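Local atomic coordinates of carboxylase (Deinococcus radiodurans, PDB entry 5H80), a protein that probably catalyses the ATP-dependent carboxylation of biotin, as the biotin carboxylase domain of a single-chain bacterial carboxylase. Residues A[259-267]-A[456-464]; A[88-96]-A[113-121]. One frame throughout, in Å; residues are numbered along the deposited sequence.

Neither contact has a hydrogen bond across it, and the two sit on opposite sides of the chain's centre. Contact 1 packs a hairpin on helix 457-465 and adds a stacked guanidinium to its apolar packing; contact 2, apolar and aromatic, joins the starts of helices 92-101 and 118-126 beside the parallel sheet of the biotin carboxylase N-terminal domain. Their centres are 31 Å apart, their nearest atoms about 10 Å. In each, a charged residue that takes no part in the packing is bridged to another part of the chain: Lys-265 to Glu-239, Glu-303 and Glu-324, Glu-116 to Arg-320. Lys-265, Glu-303, Arg-320 and Glu-324 probably belong to the active site, as in other biotin carboxylases.

Contact 1. Residues A[259-267]-A[456-464]; sequences VQRRHQKLL and NLAFLQALL
This is a buried hairpin-on-helix contact, in which Arg-261, Leu-266 and Leu-267 of the edge hairpin meet Phe-459, Leu-463 and their neighbours on helix 457-465. A type I' turn from Arg-261 to Gln-264 folds the hairpin tightly and keeps its two strands paired. At one end of the contact the guanidinium of Arg-261 lies flat on the Phe-459 ring, planes 21° apart, in a stacked cation-pi pair with CZ 4.3 Å from the ring centroid. Its NH1 is displaced toward the rim, 3.7 Å from Phe-459 CD2. The two side chains arrive from opposite directions. Both have CG anti to the backbone N (chi1 -173° in Arg-261, -171° in Phe-459), and the arginine chain then bends at chi3 to lay its guanidinium on the ring. Arginine suits this margin because its flat cation can cover an aromatic face while the long aliphatic part spans the distance.

Leu-266 fills the middle. Its CD1 meets the edge of the Phe-459 ring, 4.1 Å from CE2, and lies 4.0 Å from Leu-463 CD1, a methyl that Val-259 CG1 also touches. Its other branch, CD2, rests 3.9 Å from Asn-456 ND2. That buried amide is satisfied by strand 367-374: OD1 accepts from Asn-374 N and ND2 donates to Arg-372 O, so asparagine at this N-cap position ties the helix start to the sheet instead of capping it. Farther along, Leu-267 suits its place because its two methyls touch successive helix residues, CD1 reaching Leu-463 CB at 3.9 Å and CD2 reaching Leu-464 CD2 at 4.1 Å.

Helices 434-446 and 478-481 add apolar cover. A helix packed on the edge hairpin of an antiparallel sheet here joins the C-terminal part of the biotin carboxylase fold to its ATP-binding (ATP-grasp) part.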
ATOM      1  N   VAL A 259     -11.666  -1.595  20.430  1.00 23.41           N
ATOM      2  CA  VAL A 259     -13.018  -1.718  19.876  1.00 26.53           C
ATOM      3  C   VAL A 259     -13.270  -3.230  19.504  1.00 28.14           C
ATOM      4  O   VAL A 259     -12.685  -3.801  18.570  1.00 26.67           O
ATOM      5  CB  VAL A 259     -13.169  -0.801  18.656  1.00 25.68           C
ATOM      6  CG1 VAL A 259     -14.524  -1.038  18.025  1.00 23.45           C
ATOM      7  CG2 VAL A 259     -12.881   0.676  19.037  1.00 26.65           C
ATOM      8  N   GLN A 260     -14.029  -3.880  20.409  1.00 26.00           N
ATOM      9  CA  GLN A 260     -14.325  -5.341  20.347  1.00 28.41           C
ATOM     10  C   GLN A 260     -15.797  -5.557  20.514  1.00 32.79           C
ATOM     11  O   GLN A 260     -16.398  -4.785  21.158  1.00 32.81           O
ATOM     12  CB  GLN A 260     -13.676  -6.030  21.521  1.00 34.08           C
ATOM     13  CG  GLN A 260     -12.231  -5.774  21.589  1.00 33.15           C
ATOM     14  CD  GLN A 260     -11.478  -6.448  22.695  1.00 38.83           C
ATOM     15  OE1 GLN A 260     -12.006  -7.295  23.401  1.00 44.53           O
ATOM     16  NE2 GLN A 260     -10.174  -6.146  22.770  1.00 35.51           N
ATOM     17  N   ARG A 261     -16.328  -6.596  19.906  1.00 31.27           N
ATOM     18  CA  ARG A 261     -17.785  -6.949  19.972  1.00 39.24           C
ATOM     19  C   ARG A 261     -17.748  -8.294  20.645  1.00 41.88           C
ATOM     20  O   ARG A 261     -17.121  -9.218  20.108  1.00 39.96           O
ATOM     21  CB  ARG A 261     -18.425  -7.062  18.634  1.00 46.64           C
ATOM     22  CG  ARG A 261     -19.953  -7.246  18.664  1.00 47.49           C
ATOM     23  CD  ARG A 261     -20.363  -7.530  17.238  1.00 55.36           C
ATOM     24  NE  ARG A 261     -21.704  -7.059  16.868  1.00 57.65           N
ATOM     25  CZ  ARG A 261     -22.061  -6.583  15.654  1.00 67.78           C
ATOM     26  NH1 ARG A 261     -21.165  -6.431  14.665  1.00 73.01           N
ATOM     27  NH2 ARG A 261     -23.335  -6.232  15.415  1.00 66.24           N
ATOM     28  N   ARG A 262     -18.264  -8.395  21.867  1.00 47.88           N
ATOM     29  CA  ARG A 262     -18.097  -9.655  22.652  1.00 49.91           C
ATOM     30  C   ARG A 262     -16.711 -10.278  22.506  1.00 48.30           C
ATOM     31  O   ARG A 262     -16.582 -11.444  22.161  1.00 41.85           O
ATOM     32  CB  ARG A 262     -19.172 -10.699  22.250  1.00 60.09           C
ATOM     33  CG  ARG A 262     -20.607 -10.254  22.514  1.00 72.62           C
ATOM     34  CD  ARG A 262     -21.615 -11.356  22.232  1.00 84.03           C
ATOM     35  NE  ARG A 262     -22.899 -11.139  22.911  1.00 95.12           N
ATOM     36  CZ  ARG A 262     -23.990 -11.889  22.736  1.00 94.33           C
ATOM     37  NH1 ARG A 262     -23.987 -12.920  21.887  1.00103.97           N
ATOM     38  NH2 ARG A 262     -25.102 -11.606  23.408  1.00 84.07           N
ATOM     39  N   HIS A 263     -15.677  -9.480  22.734  1.00 44.91           N
ATOM     40  CA  HIS A 263     -14.284  -9.960  22.739  1.00 46.62           C
ATOM     41  C   HIS A 263     -13.672 -10.295  21.352  1.00 37.77           C
ATOM     42  O   HIS A 263     -12.505 -10.671  21.291  1.00 41.40           O
ATOM     43  CB  HIS A 263     -14.104 -11.146  23.734  1.00 54.57           C
ATOM     44  CG  HIS A 263     -14.476 -10.808  25.151  1.00 62.23           C
ATOM     45  ND1 HIS A 263     -15.737 -11.035  25.664  1.00 56.17           N
ATOM     46  CD2 HIS A 263     -13.759 -10.239  26.151  1.00 60.79           C
ATOM     47  CE1 HIS A 263     -15.787 -10.604  26.911  1.00 61.05           C
ATOM     48  NE2 HIS A 263     -14.596 -10.132  27.236  1.00 67.53           N
ATOM     49  N   GLN A 264     -14.409 -10.091  20.268  1.00 32.76           N
ATOM     50  CA  GLN A 264     -13.863 -10.118  18.879  1.00 39.18           C
ATOM     51  C   GLN A 264     -13.399  -8.701  18.421  1.00 30.57           C
ATOM     52  O   GLN A 264     -14.171  -7.771  18.383  1.00 31.85           O
ATOM     53  CB  GLN A 264     -14.917 -10.598  17.884  1.00 46.47           C
ATOM     54  CG  GLN A 264     -15.701 -11.860  18.247  1.00 56.34           C
ATOM     55  CD  GLN A 264     -14.900 -12.860  19.055  1.00 63.81           C
ATOM     56  OE1 GLN A 264     -14.887 -12.809  20.295  1.00 76.57           O
ATOM     57  NE2 GLN A 264     -14.234 -13.780  18.368  1.00 67.46           N
ATOM     58  N   LYS A 265     -12.158  -8.561  18.058  1.00 34.53           N
ATOM     59  CA  LYS A 265     -11.582  -7.309  17.631  1.00 28.12           C
ATOM     60  C   LYS A 265     -12.147  -6.876  16.261  1.00 25.38           C
ATOM     61  O   LYS A 265     -12.434  -7.765  15.431  1.00 31.31           O
ATOM     62  CB  LYS A 265     -10.041  -7.476  17.580  1.00 32.73           C
ATOM     63  CG  LYS A 265      -9.315  -7.751  18.906  1.00 26.16           C
ATOM     64  CD  LYS A 265      -7.871  -8.268  18.687  1.00 33.11           C
ATOM     65  CE  LYS A 265      -7.145  -8.590  19.972  1.00 34.80           C
ATOM     66  NZ  LYS A 265      -5.808  -9.237  19.830  1.00 35.52           N
ATOM     67  N   LEU A 266     -12.524  -5.613  16.082  1.00 27.00           N
ATOM     68  CA  LEU A 266     -13.064  -5.096  14.855  1.00 25.66           C
ATOM     69  C   LEU A 266     -12.171  -4.036  14.248  1.00 28.16           C
ATOM     70  O   LEU A 266     -12.049  -4.007  13.029  1.00 26.98           O
ATOM     71  CB  LEU A 266     -14.484  -4.481  14.999  1.00 30.73           C
ATOM     72  CG  LEU A 266     -15.552  -5.489  15.357  1.00 34.20           C
ATOM     73  CD1 LEU A 266     -16.841  -4.788  15.729  1.00 33.25           C
ATOM     74  CD2 LEU A 266     -15.743  -6.399  14.129  1.00 34.90           C
ATOM     75  N   LEU A 267     -11.638  -3.120  15.054  1.00 26.72           N
ATOM     76  CA  LEU A 267     -10.787  -2.001  14.555  1.00 24.10           C
ATOM     77  C   LEU A 267      -9.456  -2.024  15.310  1.00 27.01           C
ATOM     78  O   LEU A 267      -9.421  -2.220  16.524  1.00 22.95           O
ATOM     79  CB  LEU A 267     -11.359  -0.601  14.701  1.00 27.12           C
ATOM     80  CG  LEU A 267     -12.640  -0.339  13.969  1.00 24.62           C
ATOM     81  CD1 LEU A 267     -13.332   0.857  14.481  1.00 27.65           C
ATOM     82  CD2 LEU A 267     -12.448  -0.296  12.420  1.00 27.26           C
ATOM     83  N   ASN A 456     -20.748  -6.610   7.607  1.00 24.92           N
ATOM     84  CA  ASN A 456     -20.589  -5.576   8.597  1.00 27.13           C
ATOM     85  C   ASN A 456     -20.156  -4.190   8.031  1.00 24.72           C
ATOM     86  O   ASN A 456     -19.835  -3.317   8.774  1.00 24.55           O
ATOM     87  CB  ASN A 456     -19.783  -6.033   9.831  1.00 27.91           C
ATOM     88  CG  ASN A 456     -18.289  -6.183   9.575  1.00 20.70           C
ATOM     89  OD1 ASN A 456     -17.881  -6.185   8.414  1.00 27.63           O
ATOM     90  ND2 ASN A 456     -17.506  -6.375  10.605  1.00 25.26           N
ATOM     91  N   LEU A 457     -20.122  -4.011   6.731  1.00 26.83           N
ATOM     92  CA  LEU A 457     -19.630  -2.731   6.234  1.00 27.86           C
ATOM     93  C   LEU A 457     -20.340  -1.482   6.755  1.00 31.34           C
ATOM     94  O   LEU A 457     -19.677  -0.506   7.155  1.00 26.75           O
ATOM     95  CB  LEU A 457     -19.512  -2.682   4.735  1.00 27.11           C
ATOM     96  CG  LEU A 457     -18.441  -3.524   4.071  1.00 35.81           C
ATOM     97  CD1 LEU A 457     -18.874  -3.747   2.660  1.00 36.33           C
ATOM     98  CD2 LEU A 457     -17.072  -2.814   4.067  1.00 34.65           C
ATOM     99  N   ALA A 458     -21.654  -1.520   6.873  1.00 30.57           N
ATOM    100  CA  ALA A 458     -22.375  -0.370   7.537  1.00 31.10           C
ATOM    101  C   ALA A 458     -22.055  -0.184   8.977  1.00 27.79           C
ATOM    102  O   ALA A 458     -21.955   0.936   9.451  1.00 29.05           O
ATOM    103  CB  ALA A 458     -23.911  -0.485   7.359  1.00 33.16           C
ATOM    104  N   PHE A 459     -21.956  -1.281   9.719  1.00 26.79           N
ATOM    105  CA  PHE A 459     -21.588  -1.201  11.097  1.00 26.00           C
ATOM    106  C   PHE A 459     -20.185  -0.583  11.378  1.00 26.83           C
ATOM    107  O   PHE A 459     -20.056   0.270  12.241  1.00 24.94           O
ATOM    108  CB  PHE A 459     -21.758  -2.518  11.704  1.00 28.32           C
ATOM    109  CG  PHE A 459     -21.608  -2.512  13.185  1.00 26.11           C
ATOM    110  CD1 PHE A 459     -22.703  -2.167  13.995  1.00 30.69           C
ATOM    111  CD2 PHE A 459     -20.442  -2.863  13.797  1.00 30.99           C
ATOM    112  CE1 PHE A 459     -22.602  -2.149  15.373  1.00 29.41           C
ATOM    113  CE2 PHE A 459     -20.347  -2.801  15.160  1.00 30.48           C
ATOM    114  CZ  PHE A 459     -21.397  -2.485  15.963  1.00 32.44           C
ATOM    115  N   LEU A 460     -19.221  -0.956  10.517  1.00 23.65           N
ATOM    116  CA  LEU A 460     -17.826  -0.416  10.487  1.00 24.63           C
ATOM    117  C   LEU A 460     -17.865   1.062  10.240  1.00 24.28           C
ATOM    118  O   LEU A 460     -17.202   1.766  10.993  1.00 23.01           O
ATOM    119  CB  LEU A 460     -16.989  -1.139   9.395  1.00 23.13           C
ATOM    120  CG  LEU A 460     -16.538  -2.567   9.858  1.00 26.46           C
ATOM    121  CD1 LEU A 460     -15.832  -3.358   8.750  1.00 26.55           C
ATOM    122  CD2 LEU A 460     -15.810  -2.739  11.159  1.00 28.57           C
ATOM    123  N   GLN A 461     -18.692   1.535   9.288  1.00 26.93           N
ATOM    124  CA  GLN A 461     -18.862   2.941   9.047  1.00 32.41           C
ATOM    125  C   GLN A 461     -19.506   3.660  10.249  1.00 29.75           C
ATOM    126  O   GLN A 461     -19.013   4.752  10.637  1.00 28.42           O
ATOM    127  CB  GLN A 461     -19.527   3.175   7.689  1.00 36.26           C
ATOM    128  CG  GLN A 461     -18.515   3.033   6.550  1.00 43.24           C
ATOM    129  CD  GLN A 461     -19.160   2.781   5.234  1.00 44.82           C
ATOM    130  OE1 GLN A 461     -19.479   1.618   4.853  1.00 47.73           O
ATOM    131  NE2 GLN A 461     -19.407   3.843   4.530  1.00 47.00           N
ATOM    132  N   ALA A 462     -20.455   3.053  10.968  1.00 29.75           N
ATOM    133  CA  ALA A 462     -21.006   3.755  12.122  1.00 33.45           C
ATOM    134  C   ALA A 462     -19.943   3.950  13.217  1.00 27.07           C
ATOM    135  O   ALA A 462     -19.865   4.992  13.942  1.00 30.25           O
ATOM    136  CB  ALA A 462     -22.229   3.038  12.664  1.00 35.44           C
ATOM    137  N   LEU A 463     -19.094   2.914  13.386  1.00 23.92           N
ATOM    138  CA  LEU A 463     -17.961   2.925  14.322  1.00 22.97           C
ATOM    139  C   LEU A 463     -17.036   4.061  14.003  1.00 23.28           C
ATOM    140  O   LEU A 463     -16.704   4.878  14.858  1.00 22.42           O
ATOM    141  CB  LEU A 463     -17.181   1.566  14.396  1.00 25.01           C
ATOM    142  CG  LEU A 463     -17.867   0.360  15.054  1.00 28.14           C
ATOM    143  CD1 LEU A 463     -16.999  -0.856  14.896  1.00 29.51           C
ATOM    144  CD2 LEU A 463     -18.202   0.618  16.526  1.00 30.45           C
ATOM    145  N   LEU A 464     -16.651   4.147  12.750  1.00 26.22           N
ATOM    146  CA  LEU A 464     -15.671   5.121  12.359  1.00 24.02           C
ATOM    147  C   LEU A 464     -16.107   6.598  12.450  1.00 22.65           C
ATOM    148  O   LEU A 464     -15.186   7.410  12.628  1.00 26.49           O
ATOM    149  CB  LEU A 464     -15.144   4.843  10.961  1.00 28.04           C
ATOM    150  CG  LEU A 464     -14.367   3.529  10.785  1.00 25.55           C
ATOM    151  CD1 LEU A 464     -14.460   3.208   9.337  1.00 26.04           C
ATOM    152  CD2 LEU A 464     -12.919   3.611  11.352  1.00 26.47           C
TER

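Contact 2. Residues A[88-96]-A[113-121]; sequences AYLDGAALL and FLSENADFA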
ATOM      1  N   ALA A  88     -10.397 -30.904   9.112  1.00 34.29           N
ATOM      2  CA  ALA A  88      -9.431 -31.354   8.110  1.00 34.30           C
ATOM      3  C   ALA A  88      -8.106 -30.619   8.292  1.00 30.38           C
ATOM      4  O   ALA A  88      -7.024 -31.234   8.109  1.00 33.88           O
ATOM      5  CB  ALA A  88      -9.960 -31.066   6.711  1.00 35.88           C
ATOM      6  N   TYR A  89      -8.204 -29.309   8.585  1.00 34.79           N
ATOM      7  CA  TYR A  89      -6.997 -28.439   8.832  1.00 34.32           C
ATOM      8  C   TYR A  89      -6.360 -28.623  10.216  1.00 30.12           C
ATOM      9  O   TYR A  89      -5.190 -28.301  10.392  1.00 39.96           O
ATOM     10  CB  TYR A  89      -7.353 -26.959   8.582  1.00 33.10           C
ATOM     11  CG  TYR A  89      -7.849 -26.603   7.170  1.00 31.37           C
ATOM     12  CD1 TYR A  89      -6.951 -26.163   6.210  1.00 26.64           C
ATOM     13  CD2 TYR A  89      -9.162 -26.595   6.847  1.00 27.02           C
ATOM     14  CE1 TYR A  89      -7.385 -25.902   4.956  1.00 26.81           C
ATOM     15  CE2 TYR A  89      -9.606 -26.266   5.572  1.00 27.60           C
ATOM     16  CZ  TYR A  89      -8.665 -25.810   4.661  1.00 25.54           C
ATOM     17  OH  TYR A  89      -9.029 -25.494   3.397  1.00 30.79           O
ATOM     18  N   LEU A  90      -7.062 -29.295  11.135  1.00 33.47           N
ATOM     19  CA  LEU A  90      -6.599 -29.582  12.476  1.00 35.51           C
ATOM     20  C   LEU A  90      -6.048 -31.049  12.572  1.00 36.34           C
ATOM     21  O   LEU A  90      -5.565 -31.490  13.638  1.00 35.24           O
ATOM     22  CB  LEU A  90      -7.772 -29.397  13.457  1.00 38.00           C
ATOM     23  CG  LEU A  90      -8.349 -27.991  13.564  1.00 42.50           C
ATOM     24  CD1 LEU A  90      -9.738 -27.929  14.233  1.00 38.39           C
ATOM     25  CD2 LEU A  90      -7.290 -27.138  14.222  1.00 43.84           C
ATOM     26  N   ASP A  91      -6.103 -31.817  11.477  1.00 35.67           N
ATOM     27  CA  ASP A  91      -5.574 -33.185  11.589  1.00 36.18           C
ATOM     28  C   ASP A  91      -4.050 -33.149  11.455  1.00 36.97           C
ATOM     29  O   ASP A  91      -3.503 -33.245  10.398  1.00 37.70           O
ATOM     30  CB  ASP A  91      -6.359 -34.144  10.666  1.00 37.03           C
ATOM     31  CG  ASP A  91      -5.895 -35.598  10.781  1.00 33.06           C
ATOM     32  OD1 ASP A  91      -4.787 -35.901  11.310  1.00 35.10           O
ATOM     33  OD2 ASP A  91      -6.630 -36.428  10.205  1.00 34.99           O
ATOM     34  N   GLY A  92      -3.391 -33.007  12.596  1.00 34.05           N
ATOM     35  CA  GLY A  92      -1.945 -32.946  12.629  1.00 38.80           C
ATOM     36  C   GLY A  92      -1.252 -34.052  11.878  1.00 32.82           C
ATOM     37  O   GLY A  92      -0.321 -33.776  11.106  1.00 35.00           O
ATOM     38  N   ALA A  93      -1.647 -35.336  12.081  1.00 33.42           N
ATOM     39  CA  ALA A  93      -1.014 -36.453  11.330  1.00 40.84           C
ATOM     40  C   ALA A  93      -1.250 -36.406   9.830  1.00 34.88           C
ATOM     41  O   ALA A  93      -0.316 -36.739   9.091  1.00 41.05           O
ATOM     42  CB  ALA A  93      -1.475 -37.832  11.852  1.00 43.62           C
ATOM     43  N   ALA A  94      -2.427 -35.942   9.386  1.00 35.01           N
ATOM     44  CA  ALA A  94      -2.672 -35.710   7.969  1.00 31.74           C
ATOM     45  C   ALA A  94      -1.709 -34.691   7.342  1.00 33.56           C
ATOM     46  O   ALA A  94      -1.188 -34.926   6.267  1.00 28.56           O
ATOM     47  CB  ALA A  94      -4.096 -35.326   7.663  1.00 34.68           C
ATOM     48  N   LEU A  95      -1.491 -33.585   8.060  1.00 33.39           N
ATOM     49  CA  LEU A  95      -0.564 -32.539   7.599  1.00 27.71           C
ATOM     50  C   LEU A  95       0.844 -33.047   7.518  1.00 31.16           C
ATOM     51  O   LEU A  95       1.522 -32.781   6.516  1.00 28.58           O
ATOM     52  CB  LEU A  95      -0.698 -31.343   8.597  1.00 26.74           C
ATOM     53  CG  LEU A  95      -1.976 -30.670   8.496  1.00 27.67           C
ATOM     54  CD1 LEU A  95      -2.072 -29.783   9.758  1.00 31.16           C
ATOM     55  CD2 LEU A  95      -2.305 -29.914   7.213  1.00 29.85           C
ATOM     56  N   LEU A  96       1.234 -33.894   8.470  1.00 27.55           N
ATOM     57  CA  LEU A  96       2.559 -34.528   8.461  1.00 32.79           C
ATOM     58  C   LEU A  96       2.742 -35.509   7.287  1.00 32.95           C
ATOM     59  O   LEU A  96       3.838 -35.568   6.733  1.00 36.77           O
ATOM     60  CB  LEU A  96       2.902 -35.182   9.795  1.00 37.27           C
ATOM     61  CG  LEU A  96       3.098 -34.125  10.891  1.00 38.15           C
ATOM     62  CD1 LEU A  96       3.175 -34.869  12.214  1.00 44.53           C
ATOM     63  CD2 LEU A  96       4.262 -33.174  10.683  1.00 40.94           C
ATOM     64  N   PHE A 113      -5.984 -22.572  14.342  1.00 34.41           N
ATOM     65  CA  PHE A 113      -5.658 -23.982  13.942  1.00 34.90           C
ATOM     66  C   PHE A 113      -4.566 -24.513  14.959  1.00 36.69           C
ATOM     67  O   PHE A 113      -4.724 -24.349  16.195  1.00 40.74           O
ATOM     68  CB  PHE A 113      -5.351 -23.989  12.420  1.00 33.92           C
ATOM     69  CG  PHE A 113      -6.588 -23.648  11.547  1.00 33.45           C
ATOM     70  CD1 PHE A 113      -7.490 -24.653  11.142  1.00 34.63           C
ATOM     71  CD2 PHE A 113      -6.952 -22.326  11.276  1.00 43.02           C
ATOM     72  CE1 PHE A 113      -8.657 -24.343  10.441  1.00 37.04           C
ATOM     73  CE2 PHE A 113      -8.116 -22.011  10.555  1.00 40.62           C
ATOM     74  CZ  PHE A 113      -8.942 -23.028  10.105  1.00 40.20           C
ATOM     75  N   LEU A 114      -3.404 -24.889  14.452  1.00 34.04           N
ATOM     76  CA  LEU A 114      -2.371 -25.587  15.254  1.00 37.13           C
ATOM     77  C   LEU A 114      -1.209 -24.679  15.604  1.00 28.67           C
ATOM     78  O   LEU A 114      -0.172 -25.122  16.083  1.00 27.65           O
ATOM     79  CB  LEU A 114      -1.900 -26.810  14.435  1.00 38.52           C
ATOM     80  CG  LEU A 114      -2.983 -27.852  14.139  1.00 39.36           C
ATOM     81  CD1 LEU A 114      -2.449 -29.003  13.308  1.00 44.73           C
ATOM     82  CD2 LEU A 114      -3.674 -28.374  15.396  1.00 37.44           C
ATOM     83  N   SER A 115      -1.373 -23.342  15.417  1.00 29.00           N
ATOM     84  CA  SER A 115      -0.275 -22.443  15.765  1.00 29.10           C
ATOM     85  C   SER A 115       0.183 -22.357  17.214  1.00 29.75           C
ATOM     86  O   SER A 115       1.260 -21.877  17.446  1.00 27.98           O
ATOM     87  CB  SER A 115      -0.522 -21.005  15.305  1.00 28.74           C
ATOM     88  OG  SER A 115      -1.758 -20.510  15.781  1.00 30.54           O
ATOM     89  N   GLU A 116      -0.626 -22.801  18.179  1.00 24.29           N
ATOM     90  CA  GLU A 116      -0.241 -22.752  19.526  1.00 30.47           C
ATOM     91  C   GLU A 116      -0.098 -24.118  20.098  1.00 33.56           C
ATOM     92  O   GLU A 116       0.189 -24.225  21.239  1.00 33.78           O
ATOM     93  CB  GLU A 116      -1.333 -21.966  20.299  1.00 29.89           C
ATOM     94  CG  GLU A 116      -1.370 -20.492  19.865  1.00 35.12           C
ATOM     95  CD  GLU A 116      -2.229 -19.638  20.792  1.00 46.74           C
ATOM     96  OE1 GLU A 116      -2.791 -20.147  21.825  1.00 45.61           O
ATOM     97  OE2 GLU A 116      -2.330 -18.424  20.511  1.00 44.00           O
ATOM     98  N   ASN A 117      -0.181 -25.136  19.226  1.00 33.79           N
ATOM     99  CA  ASN A 117      -0.098 -26.543  19.657  1.00 35.67           C
ATOM    100  C   ASN A 117       1.335 -27.083  19.743  1.00 33.62           C
ATOM    101  O   ASN A 117       1.994 -27.424  18.721  1.00 33.11           O
ATOM    102  CB  ASN A 117      -0.922 -27.339  18.744  1.00 31.44           C
ATOM    103  CG  ASN A 117      -1.200 -28.710  19.262  1.00 37.42           C
ATOM    104  OD1 ASN A 117      -0.307 -29.495  19.453  1.00 33.31           O
ATOM    105  ND2 ASN A 117      -2.455 -28.949  19.601  1.00 40.13           N
ATOM    106  N   ALA A 118       1.837 -27.185  20.958  1.00 32.90           N
ATOM    107  CA  ALA A 118       3.205 -27.561  21.172  1.00 31.96           C
ATOM    108  C   ALA A 118       3.548 -29.034  20.685  1.00 29.07           C
ATOM    109  O   ALA A 118       4.658 -29.370  20.248  1.00 31.55           O
ATOM    110  CB  ALA A 118       3.542 -27.406  22.617  1.00 33.88           C
ATOM    111  N   ASP A 119       2.605 -29.935  20.881  1.00 30.56           N
ATOM    112  CA  ASP A 119       2.809 -31.319  20.421  1.00 31.42           C
ATOM    113  C   ASP A 119       3.017 -31.376  18.904  1.00 27.24           C
ATOM    114  O   ASP A 119       3.846 -32.136  18.394  1.00 29.60           O
ATOM    115  CB  ASP A 119       1.554 -32.145  20.677  1.00 39.22           C
ATOM    116  CG  ASP A 119       1.488 -32.726  22.069  1.00 40.37           C
ATOM    117  OD1 ASP A 119       2.484 -32.681  22.792  1.00 41.39           O
ATOM    118  OD2 ASP A 119       0.398 -33.252  22.381  1.00 47.11           O
ATOM    119  N   PHE A 120       2.248 -30.518  18.220  1.00 26.81           N
ATOM    120  CA  PHE A 120       2.286 -30.486  16.782  1.00 29.30           C
ATOM    121  C   PHE A 120       3.663 -29.961  16.380  1.00 26.48           C
ATOM    122  O   PHE A 120       4.325 -30.618  15.569  1.00 26.52           O
ATOM    123  CB  PHE A 120       1.098 -29.757  16.161  1.00 26.89           C
ATOM    124  CG  PHE A 120       1.218 -29.596  14.661  1.00 30.83           C
ATOM    125  CD1 PHE A 120       1.159 -30.697  13.802  1.00 30.03           C
ATOM    126  CD2 PHE A 120       1.488 -28.334  14.116  1.00 35.15           C
ATOM    127  CE1 PHE A 120       1.310 -30.542  12.444  1.00 34.02           C
ATOM    128  CE2 PHE A 120       1.648 -28.174  12.739  1.00 33.45           C
ATOM    129  CZ  PHE A 120       1.560 -29.266  11.909  1.00 31.70           C
ATOM    130  N   ALA A 121       4.117 -28.867  16.992  1.00 27.82           N
ATOM    131  CA  ALA A 121       5.460 -28.362  16.771  1.00 25.03           C
ATOM    132  C   ALA A 121       6.558 -29.432  16.972  1.00 27.38           C
ATOM    133  O   ALA A 121       7.397 -29.584  16.165  1.00 29.18           O
ATOM    134  CB  ALA A 121       5.741 -27.127  17.597  1.00 26.62           C
TER
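Tyr-89 and Phe-113 both have CG anti to the carbonyl carbon (chi1 -59° and -66°). Their side chains lie side by side, pointing the same way. The touch is close: Tyr-89 CB lies 3.4 Å from Phe-113 CD1, and the two rings meet obliquely. Tyrosine suits this place: its CB and ring pack on Phe-113 while its hydroxyl is hydrogen-bonded to Ala-63 N. Leu-90 CD2 comes up on the same phenylalanine, 3.6 Å from Phe-113 CA and 4.0 Å from its ring atom CD1. With an alanine here instead of Phe-113, Tyr-89 CB and the Leu-90 methyl would probably lose the ring they pack on, opening a gap beside the tyrosine.

Leu-114 lies at the centre of the contact. Its CD1 meets Leu-95 CD1 tip to tip at 3.7 Å, while its CD2 lies 4.0 Å from Leu-90 CD2. The same CD1 sits 3.8 Å above the centre of the Phe-120 ring, a CH-pi arrangement within its own segment. Tyr-89 O, 4.1 Å from Leu-114 CD1, is buried with no polar partner in the model.

Phe-120 has its CG anti to the backbone N (chi1 174°), which sends the ring across to helix 92-101. Gly-92, with no side chain, lets it approach the backbone: CD1 is 4.0 Å from Gly-92 CA, and Gly-92 O lies at the ring edge. Leu-95 and Leu-96 flank it obliquely. Each helix starts with a capping bond, Asp-91 OD1 accepting from Ala-94 N and Asn-117 OD1 from Phe-120 N, short polar residues well suited to a helix beginning. Two capped helices packed by their first turns, helix 92-101 leading into strand 106-108 and helix 118-126 coming after that strand, form part of a Rossmann-like alpha/beta fold around a parallel sheet.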